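Local coordinates for protein PTHB1 (Homo sapiens, PDB 4YD8) that forms part of the BBSome, a coat complex thought to sort specific membrane proteins to the primary cilium and required for ciliogenesis, at residues A[339-343]-A[344-348]. Sequence-based numbering, arbitrary orientation. Where two conformers were deposited one is given.
Sequences VGCLH and DLKGV
Two groups grip Leu345 O: the backbone amide of Leu342 gives it a hydrogen bond in the carbonyl plane, N to O 3.0 Å, and Cys341 CA adds a CA-H...O contact at 3.2 Å. The return bond, from Leu345 N to Leu342 O at 2.9 Å, is less regular, because the donor stands 52° out of the carbonyl plane. This pair closes a type I' turn, whose two middle residues, His343 and Asp344, both lie in the left-handed helical region, which Asp and His tolerate better than beta-branched residues do. Asp344 is exposed, and one water links His343 ND1 with Asp344 OD2, donating to the carboxylate. Asp344 N is hydrogen-bonded to Gln41 OE1.

The hairpin joins strand 334-342 to strand 348-353 within one blade of the seven-bladed beta-propeller. A G1 bulge interrupts its pairing, since Gly347 and Val348 both face Gly340. Gly347 has a phi of 68°, which glycine adopts easily, and its bare CA gives Val339 CG1 a seat at 3.6 Å. Val348, the second residue of the bulge, keeps both backbone hydrogen bonds to Gly340, through its N and its O.

Leu342 and Val348 are buried on one sheet face, which suits their branched apolar side chains. Leu342 CD1 meets Val348 CG1 at 3.6 Å with the side chains crossing at about a right angle, and both touch Cys360 on strand 357-362 and Trp13 on strand 8-17 beyond it. At the exposed end of this face, Leu345, its CG anti to the carbonyl carbon (chi1 -65°), runs alongside His343, bringing CD1 to within 3.7 Å of ring atom CD2. Tyr362 touches both of these side chains.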
# COMPACT_ATOMS: atom_id res chain seq x y z
N VAL A 339 0.40 -8.38 3.43
CA VAL A 339 1.04 -9.58 3.99
C VAL A 339 2.31 -9.18 4.71
O VAL A 339 3.07 -8.37 4.21
CB VAL A 339 1.38 -10.60 2.88
CG1 VAL A 339 2.13 -11.80 3.44
CG2 VAL A 339 0.10 -11.05 2.20
N GLY A 340 2.56 -9.76 5.87
CA GLY A 340 3.78 -9.39 6.56
C GLY A 340 4.13 -10.30 7.70
O GLY A 340 3.58 -11.39 7.84
N CYS A 341 5.06 -9.84 8.52
CA CYS A 341 5.56 -10.63 9.63
C CYS A 341 4.99 -10.14 10.96
O CYS A 341 5.33 -9.04 11.43
CB CYS A 341 7.08 -10.58 9.66
SG CYS A 341 7.81 -11.58 10.96
N LEU A 342 4.12 -10.95 11.54
CA LEU A 342 3.43 -10.63 12.78
C LEU A 342 3.46 -11.85 13.66
O LEU A 342 3.48 -12.96 13.13
CB LEU A 342 1.99 -10.21 12.52
CG LEU A 342 1.80 -9.01 11.57
CD1 LEU A 342 0.36 -8.91 11.14
CD2 LEU A 342 2.20 -7.74 12.28
N HIS A 343 3.47 -11.66 14.97
CA HIS A 343 3.47 -12.78 15.91
C HIS A 343 4.65 -13.71 15.62
O HIS A 343 4.56 -14.93 15.80
CB HIS A 343 2.11 -13.51 15.84
CG HIS A 343 1.95 -14.60 16.87
ND1 HIS A 343 2.31 -14.44 18.19
CD2 HIS A 343 1.45 -15.85 16.76
CE1 HIS A 343 2.04 -15.55 18.85
NE2 HIS A 343 1.52 -16.43 18.01
N ASP A 344 5.74 -13.12 15.14
CA ASP A 344 6.98 -13.82 14.82
C ASP A 344 6.82 -14.87 13.73
O ASP A 344 7.59 -15.82 13.67
CB ASP A 344 7.57 -14.47 16.07
CG ASP A 344 7.76 -13.47 17.19
OD1 ASP A 344 8.32 -12.38 16.94
OD2 ASP A 344 7.34 -13.77 18.33
N LEU A 345 5.81 -14.67 12.89
CA LEU A 345 5.49 -15.56 11.78
C LEU A 345 5.47 -14.79 10.48
O LEU A 345 4.99 -13.66 10.45
CB LEU A 345 4.13 -16.23 12.01
CG LEU A 345 4.09 -17.15 13.23
CD1 LEU A 345 2.66 -17.42 13.64
CD2 LEU A 345 4.82 -18.43 12.91
N LYS A 346 5.98 -15.38 9.41
CA LYS A 346 5.90 -14.71 8.11
C LYS A 346 4.60 -15.08 7.39
O LYS A 346 3.92 -16.05 7.77
CB LYS A 346 7.11 -15.07 7.23
CG LYS A 346 8.47 -14.70 7.82
CD LYS A 346 9.52 -14.63 6.72
CE LYS A 346 10.88 -14.19 7.25
NZ LYS A 346 11.49 -15.21 8.14
N GLY A 347 4.25 -14.31 6.37
CA GLY A 347 3.09 -14.61 5.56
C GLY A 347 1.74 -14.47 6.25
O GLY A 347 0.78 -15.14 5.89
N VAL A 348 1.66 -13.58 7.25
CA VAL A 348 0.39 -13.29 7.88
C VAL A 348 -0.42 -12.32 7.02
O VAL A 348 0.10 -11.30 6.57
CB VAL A 348 0.57 -12.70 9.30
CG1 VAL A 348 -0.75 -12.13 9.83
CG2 VAL A 348 1.13 -13.77 10.26
O HOH W 1 4.65 -12.76 19.66